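Local coordinates for protein KLLA0B12012p (Kluyveromyces lactis, PDB 6Y3P) that probably binds ATP through its C-terminal ATP-grasp domain of the tubulin-tyrosine ligase family, the part present here, and partners the mRNA decapping enzyme Dcp2, at residues Ser325-Phe333 against Leu343-Phe352; Pro15-Pro23 against Phe352-Ile363. All blocks are in the same frame, centred on the assembly; numbering follows the deposited sequence.

Near the N terminus the chain leaves strand 8-12 and turns through Pro15-Pro23 into helix 21-31. Contact 2 pairs that turn with Phe352-Ile363, more than three hundred residues later, and so closes a very long loop. Contact 1 is nested inside it: strand 326-335 turns back into strand 341-347, a hairpin that closes a short loop at the edge of the six-stranded antiparallel sheet, about 4 Å from centre of contact to centre of chain. The two contacts lie about 16 Å apart, centre to centre, and share Phe352. Contact 1 holds the hairpin together; contact 2 fastens the N-terminal turn to the chain that leaves it and to helix 357-375.

Contact 1: Ser325-Phe333 against Leu343-Phe352; sequences SLETFGFDF and LLEVNAFPDF
Val346 lays CG2 squarely over the middle of the Phe331 ring, 3.7 Å from its centroid and 10° off the normal, a CH-pi contact between side chains that point the same way. CG2 gets there because it stands beside the backbone N of Val346, while CG1, anti to that N (chi1 175°), reaches Phe331 CE1 at 3.6 Å. At the next non-hydrogen-bonded pair, beyond a bulge, Leu343 CD1 sits over a face of the Phe333 ring, shifted toward its rim, and also touches Phe331 CD2. Val304, Leu307 and Phe308 of helix 290-313 pack against Phe331 too, so an alanine here would probably open a gap between hairpin and helix and leave Val346 CG2 without its ring. Strands 326-335 and 341-347 form a beta hairpin at the edge of the six-stranded antiparallel sheet of the ATP-grasp domain. Gly330 N to Asn347 O at 2.8 Å is nearly straight. In the classic beta bulge, Leu344 N (2.8 Å) and, weakly, Glu345 N share Asp332 O. On the sheet face of Asp332, Asn347 ND2 approaches Asp332 OD2 at 2.7 Å, a weak, strongly bent bond, with amide and carboxylate planes 64° apart. Arg218 forms a salt bridge with Asp332 OD1. Asp332, Glu345 and Asn347, gathered on one face of the hairpin, are consistent with the acid-and-amide group that holds magnesium beside ATP in ATP-grasp enzymes.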
loop_
_atom_site.group_PDB
_atom_site.type_symbol
_atom_site.label_atom_id
_atom_site.label_comp_id
_atom_site.label_asym_id
_atom_site.label_seq_id
_atom_site.Cartn_x
_atom_site.Cartn_y
_atom_site.Cartn_z
ATOM N N SER A 325 14.821 5.833 11.481
ATOM C CA SER A 325 14.291 5.408 10.190
ATOM C C SER A 325 13.201 6.343 9.734
ATOM O O SER A 325 12.571 7.001 10.552
ATOM C CB SER A 325 13.696 4.007 10.284
ATOM O OG SER A 325 14.667 3.048 10.642
ATOM N N LEU A 326 12.996 6.391 8.427
ATOM C CA LEU A 326 11.858 6.997 7.754
ATOM C C LEU A 326 11.550 6.086 6.584
ATOM O O LEU A 326 12.430 5.349 6.157
ATOM C CB LEU A 326 11.989 8.490 7.329
ATOM C CG LEU A 326 13.008 8.908 6.256
ATOM C CD1 LEU A 326 12.562 8.499 4.837
ATOM C CD2 LEU A 326 13.152 10.390 6.280
ATOM N N GLU A 327 10.328 6.086 6.099
ATOM C CA GLU A 327 10.005 5.256 4.954
ATOM C C GLU A 327 8.775 5.771 4.260
ATOM O O GLU A 327 7.795 6.074 4.927
ATOM C CB GLU A 327 9.846 3.759 5.325
ATOM C CG GLU A 327 9.809 2.869 4.086
ATOM C CD GLU A 327 9.922 1.368 4.255
ATOM O OE1 GLU A 327 10.283 0.921 5.365
ATOM O OE2 GLU A 327 9.647 0.637 3.273
ATOM N N THR A 328 8.802 5.820 2.916
ATOM C CA THR A 328 7.590 6.190 2.209
ATOM C C THR A 328 7.081 4.918 1.523
ATOM O O THR A 328 7.821 4.209 0.839
ATOM C CB THR A 328 7.663 7.477 1.375
ATOM O OG1 THR A 328 7.198 7.252 0.050
ATOM C CG2 THR A 328 8.996 8.150 1.398
ATOM N N PHE A 329 5.828 4.598 1.806
ATOM C CA PHE A 329 5.157 3.419 1.295
ATOM C C PHE A 329 4.103 3.857 0.279
ATOM O O PHE A 329 3.599 4.981 0.350
ATOM C CB PHE A 329 4.433 2.681 2.438
ATOM C CG PHE A 329 5.276 2.276 3.623
ATOM C CD1 PHE A 329 5.434 3.131 4.710
ATOM C CD2 PHE A 329 5.840 1.005 3.693
ATOM C CE1 PHE A 329 6.175 2.734 5.834
ATOM C CE2 PHE A 329 6.577 0.605 4.819
ATOM C CZ PHE A 329 6.747 1.477 5.876
ATOM N N GLY A 330 3.759 2.926 -0.614
ATOM C CA GLY A 330 2.707 3.074 -1.604
ATOM C C GLY A 330 1.448 2.355 -1.156
ATOM O O GLY A 330 1.402 1.123 -1.174
ATOM N N PHE A 331 0.429 3.119 -0.701
ATOM C CA PHE A 331 -0.836 2.541 -0.262
ATOM C C PHE A 331 -1.801 2.473 -1.426
ATOM O O PHE A 331 -2.077 3.487 -2.059
ATOM C CB PHE A 331 -1.447 3.318 0.905
ATOM C CG PHE A 331 -0.959 2.946 2.280
ATOM C CD1 PHE A 331 0.390 3.042 2.608
ATOM C CD2 PHE A 331 -1.859 2.655 3.295
ATOM C CE1 PHE A 331 0.824 2.783 3.900
ATOM C CE2 PHE A 331 -1.420 2.391 4.590
ATOM C CZ PHE A 331 -0.081 2.458 4.885
ATOM N N ASP A 332 -2.289 1.275 -1.717
ATOM C CA ASP A 332 -3.236 1.063 -2.798
ATOM C C ASP A 332 -4.635 0.812 -2.284
ATOM O O ASP A 332 -4.907 -0.154 -1.543
ATOM C CB ASP A 332 -2.762 -0.018 -3.780
ATOM C CG ASP A 332 -1.524 0.446 -4.538
ATOM O OD1 ASP A 332 -1.681 1.157 -5.566
ATOM O OD2 ASP A 332 -0.404 0.180 -4.057
ATOM N N PHE A 333 -5.509 1.746 -2.657
ATOM C CA PHE A 333 -6.924 1.774 -2.336
ATOM C C PHE A 333 -7.799 1.620 -3.586
ATOM O O PHE A 333 -7.513 2.200 -4.624
ATOM C CB PHE A 333 -7.291 3.126 -1.697
ATOM C CG PHE A 333 -6.728 3.388 -0.332
ATOM C CD1 PHE A 333 -7.404 2.976 0.805
ATOM C CD2 PHE A 333 -5.560 4.122 -0.175
ATOM C CE1 PHE A 333 -6.885 3.250 2.083
ATOM C CE2 PHE A 333 -5.031 4.364 1.099
ATOM C CZ PHE A 333 -5.695 3.921 2.213
ATOM N N LEU A 343 -8.881 -0.407 1.411
ATOM C CA LEU A 343 -7.448 -0.685 1.354
ATOM C C LEU A 343 -7.213 -2.086 0.802
ATOM O O LEU A 343 -7.803 -3.061 1.272
ATOM C CB LEU A 343 -6.727 -0.482 2.706
ATOM C CG LEU A 343 -5.212 -0.736 2.698
ATOM C CD1 LEU A 343 -4.468 0.288 1.845
ATOM C CD2 LEU A 343 -4.669 -0.771 4.103
ATOM N N LEU A 344 -6.356 -2.164 -0.212
ATOM C CA LEU A 344 -6.023 -3.415 -0.839
ATOM C C LEU A 344 -4.664 -3.904 -0.352
ATOM O O LEU A 344 -4.547 -5.057 0.054
ATOM C CB LEU A 344 -6.072 -3.260 -2.376
ATOM C CG LEU A 344 -5.602 -4.448 -3.210
ATOM C CD1 LEU A 344 -6.599 -5.636 -3.139
ATOM C CD2 LEU A 344 -5.357 -4.019 -4.651
ATOM N N GLU A 345 -3.630 -3.043 -0.413
ATOM C CA GLU A 345 -2.258 -3.420 -0.029
ATOM C C GLU A 345 -1.379 -2.220 0.246
ATOM O O GLU A 345 -1.700 -1.080 -0.126
ATOM C CB GLU A 345 -1.599 -4.284 -1.124
ATOM C CG GLU A 345 -1.386 -3.541 -2.438
ATOM C CD GLU A 345 -1.085 -4.388 -3.660
ATOM O OE1 GLU A 345 -0.704 -5.568 -3.486
ATOM O OE2 GLU A 345 -1.208 -3.863 -4.792
ATOM N N VAL A 346 -0.236 -2.509 0.877
ATOM C CA VAL A 346 0.800 -1.549 1.214
ATOM C C VAL A 346 2.054 -2.094 0.529
ATOM O O VAL A 346 2.409 -3.248 0.718
ATOM C CB VAL A 346 0.944 -1.409 2.762
ATOM C CG1 VAL A 346 2.108 -0.501 3.150
ATOM C CG2 VAL A 346 -0.361 -0.939 3.410
ATOM N N ASN A 347 2.661 -1.287 -0.327
ATOM C CA ASN A 347 3.867 -1.649 -1.064
ATOM C C ASN A 347 5.055 -0.830 -0.584
ATOM O O ASN A 347 5.014 0.401 -0.557
ATOM C CB ASN A 347 3.685 -1.478 -2.583
ATOM C CG ASN A 347 2.594 -2.334 -3.162
ATOM O OD1 ASN A 347 2.689 -3.565 -3.216
ATOM N ND2 ASN A 347 1.522 -1.699 -3.586
ATOM N N ALA A 348 6.095 -1.545 -0.184
ATOM C CA ALA A 348 7.394 -1.033 0.229
ATOM C C ALA A 348 8.144 -0.768 -1.061
ATOM O O ALA A 348 7.929 -1.476 -2.058
ATOM C CB ALA A 348 8.148 -2.103 1.027
ATOM N N PHE A 349 9.027 0.240 -1.033
ATOM C CA PHE A 349 9.891 0.657 -2.139
ATOM C C PHE A 349 9.111 0.721 -3.486
ATOM O O PHE A 349 9.458 0.040 -4.460
ATOM C CB PHE A 349 11.159 -0.226 -2.168
ATOM C CG PHE A 349 12.099 0.175 -1.047
ATOM C CD1 PHE A 349 11.860 -0.234 0.265
ATOM C CD2 PHE A 349 13.178 1.020 -1.291
ATOM C CE1 PHE A 349 12.693 0.181 1.305
ATOM C CE2 PHE A 349 14.000 1.446 -0.247
ATOM C CZ PHE A 349 13.763 1.013 1.043
ATOM N N PRO A 350 8.005 1.511 -3.511
ATOM C CA PRO A 350 7.197 1.599 -4.738
ATOM C C PRO A 350 7.930 2.268 -5.898
ATOM O O PRO A 350 8.858 3.050 -5.675
ATOM C CB PRO A 350 6.002 2.459 -4.299
ATOM C CG PRO A 350 6.551 3.313 -3.188
ATOM C CD PRO A 350 7.466 2.399 -2.451
ATOM N N ASP A 351 7.517 1.954 -7.142
ATOM C CA ASP A 351 8.118 2.597 -8.305
ATOM C C ASP A 351 7.465 3.968 -8.395
ATOM O O ASP A 351 6.245 4.072 -8.492
ATOM C CB ASP A 351 7.929 1.774 -9.614
ATOM C CG ASP A 351 8.888 2.110 -10.769
ATOM O OD1 ASP A 351 9.933 2.779 -10.518
ATOM O OD2 ASP A 351 8.625 1.664 -11.907
ATOM N N PHE A 352 8.273 5.005 -8.219
ATOM C CA PHE A 352 7.859 6.397 -8.294
ATOM C C PHE A 352 7.905 6.894 -9.750
ATOM O O PHE A 352 7.384 7.974 -10.015
ATOM C CB PHE A 352 8.750 7.283 -7.399
ATOM C CG PHE A 352 8.688 6.986 -5.916
ATOM C CD1 PHE A 352 7.656 7.493 -5.128
ATOM C CD2 PHE A 352 9.680 6.228 -5.298
ATOM C CE1 PHE A 352 7.603 7.217 -3.757
ATOM C CE2 PHE A 352 9.614 5.939 -3.933
ATOM C CZ PHE A 352 8.585 6.441 -3.171
#

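Contact 2: Pro15-Pro23 against Phe352-Ile363; sequences PETEYIYGP and FKQTGDDLKNLI
Tyr19 reaches across the bend after Phe352 and ends at the first turns of helix 357-375. With chi1 at -171°, the ring swings clear of its own backbone N and out over the opposing chain. One face lies on the backbone: Gln354 N sits 3.7 Å above the plane, over the ring centre, and Lys353 CA makes a CH-pi contact 4.1 Å from the centroid. Ile363 comes up to the CE2 edge of the ring, CG1 in its plane and CG2 3.8 Å from Tyr19 CE2. The phenol OH of Tyr19 presses closely on Lys360, 3.2 Å from CA and 3.5 Å from CB, a touch with carbon rather than a polar bond. Next to the ring, Ile20 CG2 packs on Phe352 CB at 3.5 Å, and Phe367 adds to this buried cluster. The contact thus seats the turn leading into helix 21-31 against the start of helix 357-375, bringing the N-terminal part of the chain onto the last long helix of the ATP-grasp fold. Toward solvent the fit thins out. The outer Lys360 chain bends away, its NZ forming a salt bridge with a sulfate ion probably taken from the crystallisation liquor. Lys353, likewise exposed, crosses Tyr19 at about a right angle and lends its CG to Tyr19 CB at 3.9 Å.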
loop_
_atom_site.group_PDB
_atom_site.type_symbol
_atom_site.label_atom_id
_atom_site.label_comp_id
_atom_site.label_asym_id
_atom_site.label_seq_id
_atom_site.Cartn_x
_atom_site.Cartn_y
_atom_site.Cartn_z
ATOM N N PRO A 15 20.964 4.745 -8.060
ATOM C CA PRO A 15 21.494 5.025 -9.398
ATOM C C PRO A 15 20.943 6.332 -9.949
ATOM O O PRO A 15 19.751 6.628 -9.798
ATOM C CB PRO A 15 21.009 3.826 -10.218
ATOM C CG PRO A 15 20.837 2.741 -9.214
ATOM C CD PRO A 15 20.277 3.437 -8.028
ATOM N N GLU A 16 21.836 7.128 -10.540
ATOM C CA GLU A 16 21.569 8.426 -11.166
ATOM C C GLU A 16 20.550 8.312 -12.305
ATOM O O GLU A 16 19.998 9.324 -12.731
ATOM C CB GLU A 16 22.888 9.061 -11.638
ATOM C CG GLU A 16 23.851 9.340 -10.495
ATOM C CD GLU A 16 25.186 9.948 -10.880
ATOM O OE1 GLU A 16 25.202 11.115 -11.340
ATOM O OE2 GLU A 16 26.222 9.277 -10.673
ATOM N N THR A 17 20.265 7.071 -12.755
ATOM C CA THR A 17 19.260 6.781 -13.769
ATOM C C THR A 17 17.858 6.760 -13.176
ATOM O O THR A 17 16.893 6.879 -13.937
ATOM C CB THR A 17 19.539 5.468 -14.512
ATOM O OG1 THR A 17 20.011 4.464 -13.612
ATOM C CG2 THR A 17 20.487 5.655 -15.676
ATOM N N GLU A 18 17.731 6.578 -11.837
ATOM C CA GLU A 18 16.426 6.537 -11.166
ATOM C C GLU A 18 15.705 7.885 -11.169
ATOM O O GLU A 18 16.316 8.943 -10.956
ATOM C CB GLU A 18 16.515 5.956 -9.745
ATOM C CG GLU A 18 16.288 4.453 -9.679
ATOM C CD GLU A 18 16.462 3.808 -8.311
ATOM O OE1 GLU A 18 15.971 4.368 -7.299
ATOM O OE2 GLU A 18 17.048 2.702 -8.265
ATOM N N TYR A 19 14.391 7.820 -11.420
ATOM C CA TYR A 19 13.445 8.937 -11.499
ATOM C C TYR A 19 13.545 9.942 -10.331
ATOM O O TYR A 19 13.486 11.156 -10.559
ATOM C CB TYR A 19 12.005 8.366 -11.615
ATOM C CG TYR A 19 10.941 9.397 -11.926
ATOM C CD1 TYR A 19 10.789 9.903 -13.215
ATOM C CD2 TYR A 19 10.076 9.858 -10.934
ATOM C CE1 TYR A 19 9.827 10.868 -13.502
ATOM C CE2 TYR A 19 9.107 10.821 -11.211
ATOM C CZ TYR A 19 8.980 11.315 -12.500
ATOM O OH TYR A 19 8.024 12.257 -12.784
ATOM N N ILE A 20 13.719 9.431 -9.094
ATOM C CA ILE A 20 13.748 10.233 -7.856
ATOM C C ILE A 20 15.110 10.885 -7.509
ATOM O O ILE A 20 15.154 11.669 -6.555
ATOM C CB ILE A 20 13.211 9.380 -6.675
ATOM C CG1 ILE A 20 14.105 8.123 -6.406
ATOM C CG2 ILE A 20 11.757 8.973 -6.963
ATOM C CD1 ILE A 20 13.860 7.410 -5.075
ATOM N N TYR A 21 16.201 10.588 -8.267
ATOM C CA TYR A 21 17.552 11.112 -7.999
ATOM C C TYR A 21 17.635 12.659 -8.052
ATOM O O TYR A 21 18.052 13.269 -7.063
ATOM C CB TYR A 21 18.610 10.449 -8.900
ATOM C CG TYR A 21 20.022 10.931 -8.631
ATOM C CD1 TYR A 21 20.831 10.300 -7.688
ATOM C CD2 TYR A 21 20.554 12.011 -9.327
ATOM C CE1 TYR A 21 22.122 10.756 -7.425
ATOM C CE2 TYR A 21 21.845 12.468 -9.081
ATOM C CZ TYR A 21 22.633 11.829 -8.142
ATOM O OH TYR A 21 23.911 12.294 -7.929
ATOM N N GLY A 22 17.268 13.253 -9.194
ATOM C CA GLY A 22 17.227 14.699 -9.399
ATOM C C GLY A 22 16.407 15.385 -8.320
ATOM O O GLY A 22 16.959 16.228 -7.594
ATOM N N PRO A 23 15.108 14.970 -8.133
ATOM C CA PRO A 23 14.288 15.534 -7.039
ATOM C C PRO A 23 14.946 15.482 -5.654
ATOM O O PRO A 23 14.943 16.504 -4.959
ATOM C CB PRO A 23 13.018 14.673 -7.073
ATOM C CG PRO A 23 12.923 14.223 -8.469
ATOM C CD PRO A 23 14.324 13.984 -8.911
ATOM N N PHE A 352 8.273 5.005 -8.219
ATOM C CA PHE A 352 7.859 6.397 -8.294
ATOM C C PHE A 352 7.905 6.894 -9.750
ATOM O O PHE A 352 7.384 7.974 -10.015
ATOM C CB PHE A 352 8.750 7.283 -7.399
ATOM C CG PHE A 352 8.688 6.986 -5.916
ATOM C CD1 PHE A 352 7.656 7.493 -5.128
ATOM C CD2 PHE A 352 9.680 6.228 -5.298
ATOM C CE1 PHE A 352 7.603 7.217 -3.757
ATOM C CE2 PHE A 352 9.614 5.939 -3.933
ATOM C CZ PHE A 352 8.585 6.441 -3.171
ATOM N N LYS A 353 8.520 6.116 -10.684
ATOM C CA LYS A 353 8.659 6.518 -12.095
ATOM C C LYS A 353 7.317 6.836 -12.809
ATOM O O LYS A 353 6.407 6.004 -12.827
ATOM C CB LYS A 353 9.478 5.507 -12.919
ATOM C CG LYS A 353 10.036 6.155 -14.182
ATOM C CD LYS A 353 10.574 5.185 -15.211
ATOM C CE LYS A 353 10.288 5.626 -16.640
ATOM N NZ LYS A 353 10.468 7.092 -16.885
ATOM N N GLN A 354 7.234 8.066 -13.377
ATOM C CA GLN A 354 6.084 8.622 -14.116
ATOM C C GLN A 354 6.547 9.350 -15.396
ATOM O O GLN A 354 7.746 9.498 -15.651
ATOM C CB GLN A 354 5.254 9.630 -13.252
ATOM C CG GLN A 354 4.928 9.264 -11.792
ATOM C CD GLN A 354 4.122 7.995 -11.584
ATOM O OE1 GLN A 354 3.340 7.560 -12.441
ATOM N NE2 GLN A 354 4.291 7.384 -10.409
ATOM N N THR A 355 5.582 9.813 -16.192
ATOM C CA THR A 355 5.850 10.566 -17.409
ATOM C C THR A 355 4.995 11.828 -17.370
ATOM O O THR A 355 3.885 11.813 -16.811
ATOM C CB THR A 355 5.732 9.659 -18.666
ATOM O OG1 THR A 355 6.821 9.935 -19.550
ATOM C CG2 THR A 355 4.372 9.759 -19.394
ATOM N N GLY A 356 5.540 12.915 -17.904
ATOM C CA GLY A 356 4.842 14.191 -17.919
ATOM C C GLY A 356 5.340 15.155 -16.867
ATOM O O GLY A 356 6.015 14.750 -15.921
ATOM N N ASP A 357 5.013 16.440 -17.044
ATOM C CA ASP A 357 5.427 17.549 -16.186
ATOM C C ASP A 357 4.634 17.623 -14.915
ATOM O O ASP A 357 5.210 17.907 -13.860
ATOM C CB ASP A 357 5.284 18.882 -16.937
ATOM C CG ASP A 357 6.364 19.103 -17.958
ATOM O OD1 ASP A 357 7.431 19.630 -17.580
ATOM O OD2 ASP A 357 6.156 18.718 -19.131
ATOM N N ASP A 358 3.301 17.430 -15.030
ATOM C CA ASP A 358 2.349 17.483 -13.916
ATOM C C ASP A 358 2.651 16.399 -12.864
ATOM O O ASP A 358 2.556 16.682 -11.665
ATOM C CB ASP A 358 0.888 17.388 -14.422
ATOM C CG ASP A 358 0.304 18.666 -15.030
ATOM O OD1 ASP A 358 1.077 19.460 -15.624
ATOM O OD2 ASP A 358 -0.935 18.842 -14.965
ATOM N N LEU A 359 3.033 15.177 -13.317
ATOM C CA LEU A 359 3.357 14.070 -12.425
ATOM C C LEU A 359 4.752 14.221 -11.827
ATOM O O LEU A 359 4.959 13.799 -10.695
ATOM C CB LEU A 359 3.132 12.691 -13.073
ATOM C CG LEU A 359 1.674 12.125 -13.171
ATOM C CD1 LEU A 359 0.884 12.295 -11.874
ATOM C CD2 LEU A 359 0.905 12.721 -14.343
ATOM N N LYS A 360 5.683 14.887 -12.547
ATOM C CA LYS A 360 7.028 15.184 -12.054
ATOM C C LYS A 360 6.950 16.217 -10.935
ATOM O O LYS A 360 7.705 16.112 -9.970
ATOM C CB LYS A 360 7.936 15.692 -13.189
ATOM C CG LYS A 360 9.429 15.763 -12.818
ATOM C CD LYS A 360 9.914 17.193 -12.606
ATOM C CE LYS A 360 10.710 17.729 -13.773
ATOM N NZ LYS A 360 12.130 17.301 -13.711
ATOM N N ASN A 361 6.046 17.212 -11.076
ATOM C CA ASN A 361 5.770 18.279 -10.110
ATOM C C ASN A 361 5.268 17.621 -8.817
ATOM O O ASN A 361 5.721 17.967 -7.718
ATOM C CB ASN A 361 4.691 19.220 -10.672
ATOM C CG ASN A 361 4.374 20.441 -9.820
ATOM O OD1 ASN A 361 3.774 20.358 -8.740
ATOM N ND2 ASN A 361 4.684 21.618 -10.334
ATOM N N LEU A 362 4.372 16.639 -8.971
ATOM C CA LEU A 362 3.802 15.875 -7.870
ATOM C C LEU A 362 4.905 15.171 -7.051
ATOM O O LEU A 362 4.866 15.230 -5.824
ATOM C CB LEU A 362 2.762 14.866 -8.416
ATOM C CG LEU A 362 1.932 14.116 -7.380
ATOM C CD1 LEU A 362 0.539 13.834 -7.888
ATOM C CD2 LEU A 362 2.631 12.828 -6.924
ATOM N N ILE A 363 5.882 14.530 -7.738
ATOM C CA ILE A 363 6.971 13.779 -7.105
ATOM C C ILE A 363 8.011 14.749 -6.496
ATOM O O ILE A 363 8.548 14.449 -5.421
ATOM C CB ILE A 363 7.547 12.710 -8.092
ATOM C CG1 ILE A 363 6.532 11.574 -8.354
ATOM C CG2 ILE A 363 8.917 12.149 -7.699
ATOM C CD1 ILE A 363 6.156 10.672 -7.133
#